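Local structure of 3-hydroxyacyl-CoA dehydrogenase type-2 (Mycobacterium avium, 3PPI) at residues 57-62 against 68-73; 79-84 against 92-97; 47-52 against 255-260; 153-158 against 208-213. The protein probably catalyses the NAD-dependent oxidation of 3-hydroxyacyl-CoA thioesters to 3-oxoacyl-CoA, as a Rossmann-fold enzyme of the short-chain dehydrogenase/reductase type. All coordinates share one frame; numbering follows the deposited sequence. Where two conformers were deposited one is given.

Contact 1: residues 57-62 against 68-73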
loop_
_atom_site.group_PDB
_atom_site.type_symbol
_atom_site.label_atom_id
_atom_site.label_comp_id
_atom_site.label_asym_id
_atom_site.label_seq_id
_atom_site.Cartn_x
_atom_site.Cartn_y
_atom_site.Cartn_z
ATOM N N VAL A 57 -4.084 6.679 -34.299
ATOM C CA VAL A 57 -3.185 7.077 -33.218
ATOM C C VAL A 57 -2.415 8.357 -33.517
ATOM O O VAL A 57 -1.870 8.537 -34.616
ATOM C CB VAL A 57 -2.177 5.968 -32.896
ATOM C CG1 VAL A 57 -1.329 6.361 -31.693
ATOM C CG2 VAL A 57 -2.897 4.661 -32.602
ATOM N N VAL A 58 -2.383 9.257 -32.536
ATOM C CA VAL A 58 -1.553 10.441 -32.609
ATOM C C VAL A 58 -0.304 10.200 -31.782
ATOM O O VAL A 58 -0.383 9.850 -30.603
ATOM C CB VAL A 58 -2.289 11.669 -32.111
ATOM C CG1 VAL A 58 -1.317 12.850 -31.930
ATOM C CG2 VAL A 58 -3.404 12.014 -33.081
ATOM N N ILE A 59 0.845 10.325 -32.440
ATOM C CA ILE A 59 2.139 10.242 -31.801
ATOM C C ILE A 59 2.448 11.652 -31.298
ATOM O O ILE A 59 2.765 12.529 -32.090
ATOM C CB ILE A 59 3.229 9.780 -32.804
ATOM C CG1 ILE A 59 2.960 8.353 -33.271
ATOM C CG2 ILE A 59 4.617 9.886 -32.190
ATOM C CD1 ILE A 59 3.314 8.110 -34.774
ATOM N N ALA A 60 2.291 11.865 -29.998
ATOM C CA ALA A 60 2.484 13.163 -29.363
ATOM C C ALA A 60 3.847 13.180 -28.703
ATOM O O ALA A 60 4.048 12.560 -27.654
ATOM C CB ALA A 60 1.394 13.425 -28.323
ATOM N N ASP A 61 4.786 13.888 -29.312
ATOM C CA ASP A 61 6.162 13.875 -28.847
ATOM C C ASP A 61 6.891 15.129 -29.349
ATOM O O ASP A 61 6.420 15.786 -30.273
ATOM C CB ASP A 61 6.852 12.612 -29.370
ATOM C CG ASP A 61 7.955 12.137 -28.473
ATOM O OD1 ASP A 61 8.821 12.977 -28.135
ATOM O OD2 ASP A 61 7.958 10.930 -28.097
ATOM N N LEU A 62 8.018 15.465 -28.721
ATOM C CA LEU A 62 8.878 16.548 -29.196
ATOM C C LEU A 62 9.967 16.035 -30.148
ATOM O O LEU A 62 10.564 16.820 -30.874
ATOM C CB LEU A 62 9.507 17.307 -28.023
ATOM C CG LEU A 62 8.591 18.254 -27.235
ATOM C CD1 LEU A 62 9.355 18.837 -26.050
ATOM C CD2 LEU A 62 8.038 19.363 -28.149
ATOM N N LYS A 68 7.932 11.525 -36.833
ATOM C CA LYS A 68 7.474 11.601 -38.221
ATOM C C LYS A 68 7.768 10.294 -38.936
ATOM O O LYS A 68 6.940 9.801 -39.700
ATOM C CB LYS A 68 8.136 12.765 -38.981
ATOM N N ALA A 69 8.962 9.758 -38.689
ATOM C CA ALA A 69 9.389 8.476 -39.248
ATOM C C ALA A 69 8.428 7.357 -38.844
ATOM O O ALA A 69 8.024 6.552 -39.671
ATOM C CB ALA A 69 10.808 8.149 -38.770
ATOM N N LEU A 70 8.054 7.317 -37.568
ATOM C CA LEU A 70 7.125 6.300 -37.093
ATOM C C LEU A 70 5.741 6.472 -37.726
ATOM O O LEU A 70 5.118 5.493 -38.135
ATOM C CB LEU A 70 7.017 6.340 -35.562
ATOM C CG LEU A 70 6.071 5.328 -34.930
ATOM C CD1 LEU A 70 6.559 3.918 -35.213
ATOM C CD2 LEU A 70 5.951 5.585 -33.415
ATOM N N ALA A 71 5.261 7.709 -37.793
ATOM C CA ALA A 71 3.964 7.988 -38.412
ATOM C C ALA A 71 3.946 7.598 -39.900
ATOM O O ALA A 71 2.950 7.040 -40.395
ATOM C CB ALA A 71 3.603 9.457 -38.241
ATOM N N ASP A 72 5.044 7.883 -40.601
ATOM C CA ASP A 72 5.173 7.523 -42.020
ATOM C C ASP A 72 5.209 6.008 -42.195
ATOM O O ASP A 72 4.519 5.466 -43.054
ATOM C CB ASP A 72 6.429 8.150 -42.650
ATOM C CG ASP A 72 6.367 9.677 -42.706
ATOM O OD1 ASP A 72 5.270 10.250 -42.537
ATOM O OD2 ASP A 72 7.427 10.312 -42.904
ATOM N N GLU A 73 6.003 5.326 -41.371
ATOM C CA GLU A 73 6.093 3.865 -41.419
ATOM C C GLU A 73 4.730 3.206 -41.237
ATOM O O GLU A 73 4.440 2.215 -41.891
ATOM C CB GLU A 73 7.045 3.348 -40.325
ATOM C CG GLU A 73 7.113 1.809 -40.211
ATOM C CD GLU A 73 7.915 1.322 -39.012
ATOM O OE1 GLU A 73 8.632 2.125 -38.386
ATOM O OE2 GLU A 73 7.817 0.124 -38.677
#
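I59 reaches off strand 56-61 and sets its CD1 methyl between L70 and A71 of helix 64-74. Strand and helix are the first two parts of a beta-alpha-beta unit of the Rossmann fold, which strand 78-82 completes. The contact is wholly apolar, and all three touching residues are buried. No hydrogen bond crosses it. CG1 of I59 lies beside the backbone N and anti to the carbonyl carbon (chi1 -65°). From there the chain runs out to CD1, which does most of the touching. CD1 stands 3.6 Å from A71 N and 3.7 Å from A71 CB, so it rests on the helix backbone as well as on a methyl. On the other side chain, L70 turns its CD2 branch to the isoleucine, 3.9 Å from I59 CD1.

Each partner has further neighbours. L70 also packs on E44 and R48 of helix 41-52, and I59 on V47 of that helix. F80 of strand 78-82 touches both I59 and A71. A71 is one of the residues at a bound magnesium ion, together with G75 and A78. At the end of the strand, D61 accepts a hydrogen bond from A39 N in the glycine-rich turn. NAD-preferring relatives often carry an aspartate at this point. The contact is completed along the leucine, where I59 CG1 lies 4.1 Å from L70 CD2.

Contact 2: residues 79-84 against 92-97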
loop_
_atom_site.group_PDB
_atom_site.type_symbol
_atom_site.label_atom_id
_atom_site.label_comp_id
_atom_site.label_asym_id
_atom_site.label_seq_id
_atom_site.Cartn_x
_atom_site.Cartn_y
_atom_site.Cartn_z
ATOM N N GLU A 79 -0.489 9.622 -37.080
ATOM C CA GLU A 79 -0.001 10.979 -37.332
ATOM C C GLU A 79 0.920 11.452 -36.224
ATOM O O GLU A 79 0.605 11.282 -35.040
ATOM C CB GLU A 79 -1.162 11.966 -37.416
ATOM C CG GLU A 79 -2.060 11.778 -38.626
ATOM C CD GLU A 79 -1.427 12.228 -39.934
ATOM O OE1 GLU A 79 -0.435 13.003 -39.915
ATOM O OE2 GLU A 79 -1.942 11.799 -40.992
ATOM N N PHE A 80 2.021 12.088 -36.610
ATOM C CA PHE A 80 2.894 12.751 -35.660
ATOM C C PHE A 80 2.429 14.172 -35.386
ATOM O O PHE A 80 2.254 14.953 -36.307
ATOM C CB PHE A 80 4.331 12.809 -36.178
ATOM C CG PHE A 80 5.206 13.688 -35.360
ATOM C CD1 PHE A 80 5.498 13.348 -34.044
ATOM C CD2 PHE A 80 5.697 14.887 -35.871
ATOM C CE1 PHE A 80 6.284 14.152 -33.274
ATOM C CE2 PHE A 80 6.488 15.711 -35.092
ATOM C CZ PHE A 80 6.777 15.347 -33.790
ATOM N N VAL A 81 2.221 14.515 -34.125
ATOM C CA VAL A 81 2.020 15.912 -33.759
ATOM C C VAL A 81 3.071 16.307 -32.723
ATOM O O VAL A 81 3.200 15.660 -31.673
ATOM C CB VAL A 81 0.604 16.159 -33.216
ATOM C CG1 VAL A 81 0.442 17.618 -32.740
ATOM C CG2 VAL A 81 -0.440 15.798 -34.278
ATOM N N SER A 82 3.832 17.356 -33.027
ATOM C CA SER A 82 4.843 17.870 -32.112
ATOM C C SER A 82 4.130 18.423 -30.892
ATOM O O SER A 82 3.364 19.383 -30.997
ATOM C CB SER A 82 5.707 18.956 -32.784
ATOM O OG SER A 82 6.678 19.465 -31.887
ATOM N N THR A 83 4.357 17.790 -29.742
ATOM C CA THR A 83 3.596 18.104 -28.524
ATOM C C THR A 83 4.469 18.261 -27.291
ATOM O O THR A 83 5.191 17.352 -26.910
ATOM C CB THR A 83 2.548 17.015 -28.211
ATOM O OG1 THR A 83 1.776 16.740 -29.379
ATOM C CG2 THR A 83 1.618 17.476 -27.082
ATOM N N ASN A 84 4.373 19.432 -26.676
ATOM C CA ASN A 84 4.927 19.707 -25.369
ATOM C C ASN A 84 3.793 19.500 -24.370
ATOM O O ASN A 84 2.827 20.274 -24.359
ATOM C CB ASN A 84 5.438 21.148 -25.313
ATOM C CG ASN A 84 6.094 21.494 -23.991
ATOM O OD1 ASN A 84 5.895 20.829 -22.980
ATOM N ND2 ASN A 84 6.867 22.556 -23.994
ATOM N N LEU A 92 -3.918 20.675 -27.123
ATOM C CA LEU A 92 -5.176 20.915 -27.835
ATOM C C LEU A 92 -5.041 20.618 -29.337
ATOM O O LEU A 92 -5.982 20.113 -29.944
ATOM C CB LEU A 92 -5.688 22.339 -27.596
ATOM C CG LEU A 92 -6.335 22.641 -26.239
ATOM C CD1 LEU A 92 -6.823 24.106 -26.240
ATOM C CD2 LEU A 92 -7.481 21.687 -25.947
ATOM N N ALA A 93 -3.870 20.915 -29.914
ATOM C CA ALA A 93 -3.587 20.573 -31.306
ATOM C C ALA A 93 -3.501 19.058 -31.508
ATOM O O ALA A 93 -3.949 18.542 -32.529
ATOM C CB ALA A 93 -2.295 21.262 -31.800
ATOM N N ALA A 94 -2.918 18.345 -30.551
ATOM C CA ALA A 94 -2.859 16.888 -30.643
ATOM C C ALA A 94 -4.272 16.287 -30.592
ATOM O O ALA A 94 -4.562 15.326 -31.282
ATOM C CB ALA A 94 -1.964 16.307 -29.541
ATOM N N ILE A 95 -5.146 16.886 -29.788
ATOM C CA ILE A 95 -6.538 16.462 -29.678
ATOM C C ILE A 95 -7.322 16.679 -30.979
ATOM O O ILE A 95 -8.094 15.799 -31.393
ATOM C CB ILE A 95 -7.232 17.162 -28.493
ATOM C CG1 ILE A 95 -6.654 16.626 -27.187
ATOM C CG2 ILE A 95 -8.732 16.943 -28.516
ATOM C CD1 ILE A 95 -7.115 17.374 -25.933
ATOM N N GLU A 96 -7.115 17.825 -31.631
ATOM C CA GLU A 96 -7.785 18.102 -32.902
ATOM C C GLU A 96 -7.320 17.116 -33.977
ATOM O O GLU A 96 -8.124 16.639 -34.766
ATOM C CB GLU A 96 -7.544 19.550 -33.354
ATOM C CG GLU A 96 -8.170 20.617 -32.441
ATOM C CD GLU A 96 -9.699 20.620 -32.468
ATOM O OE1 GLU A 96 -10.277 20.847 -33.551
ATOM O OE2 GLU A 96 -10.325 20.418 -31.403
ATOM N N ALA A 97 -6.027 16.801 -33.997
ATOM C CA ALA A 97 -5.491 15.815 -34.939
ATOM C C ALA A 97 -6.100 14.414 -34.709
ATOM O O ALA A 97 -6.555 13.767 -35.649
ATOM C CB ALA A 97 -3.981 15.764 -34.856
#
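Strand 79-82 and helix 92-97 run nearly antiparallel, with 164° between their directions and their axes 8.5 Å apart at the closest. V81 and A94 are the nearest pair, with their CA atoms 5.9 Å apart. V81 carries the contact by spreading its two methyls along the helix. CG1 is anti to the backbone N (chi1 176°) and lies over the backbone of A94, 4.0 Å from A94 CA. CG2 meets the methyl of A97, 3.6 Å from A97 CB. T83 follows on the same side. Its OG1 faces the methyl of A94, at 3.8 Å from A94 CB. That hydroxyl also gives a hydrogen bond of 2.9 Å from T83 OG1 to V81 O. The donor sits well above the carbonyl plane, 64° out of it.

The helix belongs to the Rossmann half of the fold and packs on strand 78-82, the outermost strand at this end of the sheet within the chain. I95 of the helix packs on helix 130-156. T83 O binds a glycerol molecule, probably from the crystallisation liquor. The helix offers only alanines here, so its backbone can come close to the strand. The one hydroxyl in the contact bonds back to V81 O of the strand before it and makes no hydrogen bond to the helix.

Contact 3: residues 47-52 against 255-260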
loop_
_atom_site.group_PDB
_atom_site.type_symbol
_atom_site.label_atom_id
_atom_site.label_comp_id
_atom_site.label_asym_id
_atom_site.label_seq_id
_atom_site.Cartn_x
_atom_site.Cartn_y
_atom_site.Cartn_z
ATOM N N VAL A 47 2.044 2.886 -29.332
ATOM C CA VAL A 47 1.529 3.334 -30.624
ATOM C C VAL A 47 1.377 2.159 -31.605
ATOM O O VAL A 47 0.303 1.969 -32.198
ATOM C CB VAL A 47 2.408 4.429 -31.242
ATOM C CG1 VAL A 47 1.979 4.712 -32.696
ATOM C CG2 VAL A 47 2.342 5.712 -30.386
ATOM N N ARG A 48 2.443 1.380 -31.764
ATOM C CA ARG A 48 2.436 0.251 -32.693
ATOM C C ARG A 48 1.306 -0.729 -32.347
ATOM O O ARG A 48 0.596 -1.198 -33.232
ATOM C CB ARG A 48 3.791 -0.468 -32.677
ATOM C CG ARG A 48 4.918 0.334 -33.315
ATOM C CD ARG A 48 6.202 -0.458 -33.354
ATOM N NE ARG A 48 7.322 0.313 -33.906
ATOM C CZ ARG A 48 7.572 0.465 -35.206
ATOM N NH1 ARG A 48 6.773 -0.080 -36.118
ATOM N NH2 ARG A 48 8.619 1.181 -35.595
ATOM N N ARG A 49 1.155 -1.030 -31.063
ATOM C CA ARG A 49 0.123 -1.956 -30.585
ATOM C C ARG A 49 -1.281 -1.415 -30.830
ATOM O O ARG A 49 -2.137 -2.118 -31.355
ATOM C CB ARG A 49 0.295 -2.219 -29.084
ATOM C CG ARG A 49 -0.796 -3.072 -28.431
ATOM C CD ARG A 49 -0.958 -4.441 -29.085
ATOM N NE ARG A 49 -2.025 -5.199 -28.429
ATOM C CZ ARG A 49 -1.871 -6.039 -27.409
ATOM N NH1 ARG A 49 -0.685 -6.285 -26.875
ATOM N NH2 ARG A 49 -2.936 -6.641 -26.908
ATOM N N LEU A 50 -1.530 -0.178 -30.415
ATOM C CA LEU A 50 -2.873 0.383 -30.568
ATOM C C LEU A 50 -3.242 0.541 -32.052
ATOM O O LEU A 50 -4.378 0.289 -32.436
ATOM C CB LEU A 50 -3.000 1.704 -29.826
ATOM C CG LEU A 50 -2.874 1.666 -28.301
ATOM C CD1 LEU A 50 -3.147 3.091 -27.730
ATOM C CD2 LEU A 50 -3.802 0.627 -27.681
ATOM N N HIS A 51 -2.268 0.921 -32.877
ATOM C CA HIS A 51 -2.463 1.028 -34.316
ATOM C C HIS A 51 -2.804 -0.342 -34.935
ATOM O O HIS A 51 -3.759 -0.459 -35.706
ATOM C CB HIS A 51 -1.213 1.638 -34.967
ATOM C CG HIS A 51 -1.291 1.707 -36.459
ATOM N ND1 HIS A 51 -0.809 0.709 -37.277
ATOM C CD2 HIS A 51 -1.816 2.645 -37.280
ATOM C CE1 HIS A 51 -1.022 1.035 -38.538
ATOM N NE2 HIS A 51 -1.628 2.207 -38.567
ATOM N N ALA A 52 -2.037 -1.376 -34.584
ATOM C CA ALA A 52 -2.324 -2.740 -35.038
ATOM C C ALA A 52 -3.697 -3.246 -34.565
ATOM O O ALA A 52 -4.333 -4.031 -35.255
ATOM C CB ALA A 52 -1.240 -3.695 -34.584
ATOM N N ALA A 255 0.157 -4.315 -21.484
ATOM C CA ALA A 255 -0.521 -3.873 -20.276
ATOM C C ALA A 255 -1.405 -2.663 -20.547
ATOM O O ALA A 255 -2.548 -2.604 -20.087
ATOM C CB ALA A 255 0.503 -3.554 -19.182
ATOM N N ALA A 256 -0.886 -1.704 -21.307
ATOM C CA ALA A 256 -1.661 -0.514 -21.652
ATOM C C ALA A 256 -2.918 -0.915 -22.388
ATOM O O ALA A 256 -4.005 -0.454 -22.037
ATOM C CB ALA A 256 -0.839 0.484 -22.480
ATOM N N ALA A 257 -2.785 -1.805 -23.369
ATOM C CA ALA A 257 -3.940 -2.243 -24.158
ATOM C C ALA A 257 -4.967 -2.920 -23.265
ATOM O O ALA A 257 -6.161 -2.706 -23.416
ATOM C CB ALA A 257 -3.514 -3.184 -25.298
ATOM N N PHE A 258 -4.502 -3.750 -22.341
ATOM C CA PHE A 258 -5.397 -4.406 -21.384
ATOM C C PHE A 258 -6.192 -3.389 -20.554
ATOM O O PHE A 258 -7.393 -3.554 -20.332
ATOM C CB PHE A 258 -4.599 -5.321 -20.441
ATOM C CG PHE A 258 -5.404 -5.830 -19.282
ATOM C CD1 PHE A 258 -6.347 -6.822 -19.466
ATOM C CD2 PHE A 258 -5.240 -5.301 -18.013
ATOM C CE1 PHE A 258 -7.093 -7.295 -18.391
ATOM C CE2 PHE A 258 -6.002 -5.758 -16.935
ATOM C CZ PHE A 258 -6.937 -6.758 -17.136
ATOM N N LEU A 259 -5.519 -2.355 -20.063
ATOM C CA LEU A 259 -6.198 -1.335 -19.243
ATOM C C LEU A 259 -7.239 -0.551 -20.040
ATOM O O LEU A 259 -8.235 -0.073 -19.494
ATOM C CB LEU A 259 -5.183 -0.380 -18.634
ATOM C CG LEU A 259 -4.266 -1.023 -17.585
ATOM C CD1 LEU A 259 -3.182 -0.063 -17.089
ATOM C CD2 LEU A 259 -5.079 -1.561 -16.432
ATOM N N LEU A 260 -6.995 -0.420 -21.329
ATOM C CA LEU A 260 -7.924 0.239 -22.225
ATOM C C LEU A 260 -9.134 -0.621 -22.547
ATOM O O LEU A 260 -10.213 -0.077 -22.779
ATOM C CB LEU A 260 -7.222 0.645 -23.521
ATOM C CG LEU A 260 -6.135 1.724 -23.407
ATOM C CD1 LEU A 260 -5.612 2.066 -24.779
ATOM C CD2 LEU A 260 -6.632 2.983 -22.702
#
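L50 meets L260, and R49 meets A257, where helix 41-52 packs against helix 249-261. The apolar part is L50 against L260. The two side chains cross at about a right angle. L260 CD1 fits against both methyls of L50, 3.7 Å from L50 CD2 and 4.0 Å from L50 CD1. L50 leaves its helix at a slant, and only the end of its side chain comes up to L260.

The second part is an alkyl-to-guanidinium contact. The methyl of A257 lies over one face of the R49 guanidinium, offset toward the rim, with CB 3.7 Å above the plane. R49 CZ and R49 NH2 are each 3.9 Å from A257 CB. With R49 CG anti to the backbone N (chi1 175°), that atom comes to 4.1 Å from A257 CB. The bend at chi2 (57°) then carries the guanidinium over the methyl. The charge itself is met outside the two segments. NH1 of R49 forms a salt bridge with D254, and NE forms one with D53. These two carboxylates probably fix the rotation of the flat group over the methyl.

The pairing joins the helix after the glycine-rich turn to the last long helix of the Rossmann fold. L260 also packs on A168 and V170 of strand 167-172. On helix 249-261, F258 stacks with F258 of the second subunit, and A255 lies on strands 210-217 and 269-272.

Contact 4: residues 153-158 against 208-213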
loop_
_atom_site.group_PDB
_atom_site.type_symbol
_atom_site.label_atom_id
_atom_site.label_comp_id
_atom_site.label_asym_id
_atom_site.label_seq_id
_atom_site.Cartn_x
_atom_site.Cartn_y
_atom_site.Cartn_z
ATOM N N ALA A 153 -11.637 16.061 -21.105
ATOM C CA ALA A 153 -12.694 16.979 -21.541
ATOM C C ALA A 153 -13.226 16.666 -22.962
ATOM O O ALA A 153 -14.438 16.764 -23.219
ATOM C CB ALA A 153 -12.216 18.432 -21.440
ATOM N N SER A 154 -12.333 16.298 -23.876
ATOM C CA SER A 154 -12.741 15.891 -25.220
ATOM C C SER A 154 -13.539 14.581 -25.208
ATOM O O SER A 154 -14.633 14.486 -25.785
ATOM C CB SER A 154 -11.509 15.741 -26.105
ATOM O OG SER A 154 -11.884 15.359 -27.420
ATOM N N ILE A 155 -12.997 13.578 -24.518
ATOM C CA ILE A 155 -13.632 12.269 -24.419
ATOM C C ILE A 155 -14.999 12.380 -23.732
ATOM O O ILE A 155 -15.953 11.721 -24.132
ATOM C CB ILE A 155 -12.737 11.255 -23.640
ATOM C CG1 ILE A 155 -11.396 11.052 -24.352
ATOM C CG2 ILE A 155 -13.455 9.905 -23.470
ATOM C CD1 ILE A 155 -10.326 10.365 -23.493
ATOM N N ALA A 156 -15.096 13.236 -22.721
ATOM C CA ALA A 156 -16.355 13.439 -21.996
ATOM C C ALA A 156 -17.487 13.957 -22.897
ATOM O O ALA A 156 -18.657 13.722 -22.606
ATOM C CB ALA A 156 -16.144 14.389 -20.817
ATOM N N ALA A 157 -17.136 14.636 -23.988
ATOM C CA ALA A 157 -18.137 15.117 -24.962
ATOM C C ALA A 157 -18.575 14.056 -25.989
ATOM O O ALA A 157 -19.523 14.285 -26.738
ATOM C CB ALA A 157 -17.626 16.383 -25.682
ATOM N N ALA A 158 -17.916 12.897 -26.009
ATOM C CA ALA A 158 -18.271 11.821 -26.948
ATOM C C ALA A 158 -19.529 11.073 -26.489
ATOM O O ALA A 158 -19.932 11.169 -25.328
ATOM C CB ALA A 158 -17.127 10.845 -27.085
ATOM N N ALA A 208 -18.630 10.638 -16.125
ATOM C CA ALA A 208 -18.446 10.723 -17.579
ATOM C C ALA A 208 -18.271 9.333 -18.235
ATOM O O ALA A 208 -18.256 9.213 -19.460
ATOM C CB ALA A 208 -17.239 11.647 -17.899
ATOM N N GLY A 209 -18.149 8.279 -17.429
ATOM C CA GLY A 209 -17.842 6.956 -17.943
ATOM C C GLY A 209 -16.478 6.867 -18.615
ATOM O O GLY A 209 -16.336 6.245 -19.678
ATOM N N ILE A 210 -15.473 7.477 -17.987
ATOM C CA ILE A 210 -14.106 7.404 -18.472
ATOM C C ILE A 210 -13.269 6.735 -17.378
ATOM O O ILE A 210 -13.176 7.246 -16.255
ATOM C CB ILE A 210 -13.532 8.798 -18.798
ATOM C CG1 ILE A 210 -14.352 9.472 -19.900
ATOM C CG2 ILE A 210 -12.070 8.690 -19.215
ATOM C CD1 ILE A 210 -13.978 10.937 -20.093
ATOM N N ARG A 211 -12.684 5.582 -17.699
ATOM C CA ARG A 211 -11.858 4.872 -16.738
ATOM C C ARG A 211 -10.467 5.478 -16.721
ATOM O O ARG A 211 -9.990 5.958 -17.749
ATOM C CB ARG A 211 -11.825 3.370 -17.063
ATOM C CG ARG A 211 -13.196 2.670 -16.713
ATOM C CD ARG A 211 -13.189 1.181 -16.980
ATOM N NE ARG A 211 -12.861 0.929 -18.365
ATOM C CZ ARG A 211 -11.665 0.575 -18.841
ATOM N NH1 ARG A 211 -10.624 0.343 -18.046
ATOM N NH2 ARG A 211 -11.528 0.433 -20.150
ATOM N N VAL A 212 -9.836 5.464 -15.546
ATOM C CA VAL A 212 -8.468 5.934 -15.393
ATOM C C VAL A 212 -7.652 4.915 -14.599
ATOM O O VAL A 212 -7.999 4.594 -13.471
ATOM C CB VAL A 212 -8.392 7.289 -14.679
ATOM C CG1 VAL A 212 -6.929 7.763 -14.617
ATOM C CG2 VAL A 212 -9.260 8.323 -15.393
ATOM N N ASN A 213 -6.581 4.422 -15.210
ATOM C CA ASN A 213 -5.651 3.501 -14.575
ATOM C C ASN A 213 -4.224 3.925 -14.920
ATOM O O ASN A 213 -4.005 4.763 -15.800
ATOM C CB ASN A 213 -5.887 2.069 -15.020
ATOM C CG ASN A 213 -7.265 1.556 -14.646
ATOM O OD1 ASN A 213 -7.531 1.264 -13.485
ATOM N ND2 ASN A 213 -8.151 1.457 -15.634
#
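The C-terminal part of helix 130-156 meets the start of strand 210-217, one of the parallel strands of the Rossmann sheet. The strand follows helix 185-205 in the crossover that starts from strand 167-172. I210, at its first position, is the main partner. Its CG1 lies beside the backbone N and anti to the carbonyl carbon (chi1 -61°), and its extended chain brings CD1 onto the helix. There CD1 is 3.6 Å from I155 CG2. It also rests on the helix backbone, 3.7 Å from A156 N. The two isoleucines approach at a slant, and the branch methyl CG2 of I155 does the touching. I155 CG2 is anti to its own backbone N, while CG1 lies beside that N, anti to the carbonyl carbon.

A156 adds a second patch. Its methyl is 4.1 Å from I210 CD1 and faces the methyl of A208. Between A208 and I210 the chain turns at G209, where phi is positive (64°).

Nothing polar crosses between the segments. I155 also packs on L169 of strand 167-172 and on R166. I210 touches L205 of helix 185-205, so the contact lies at the meeting of both helices with the sheet. Beyond it, A156 packs on V121 of the third subunit, and R211 on F242 of the second. R211 is held by a salt bridge to E165. The methyls A156 CB and A208 CB are 4.2 Å apart.

Contacts 1 and 3 are buried, while contacts 2 and 4 are only partly so. Contacts 1 and 2 share one edge of the sheet: strands 56-61 and 78-82 are neighbours, joined by backbone bonds from I59 N to E79 O and from V81 N to I59 O. Contact 3 joins helix to helix and is the one with a charged group in it. A salt bridge between R48 and E73 ties it to contact 1. Contact 4 sits farther along the sheet. R211 NH1 links it to L259 O of contact 3, and S154 touches I95 of contact 2. Contacts 3 and 4 both border the second subunit.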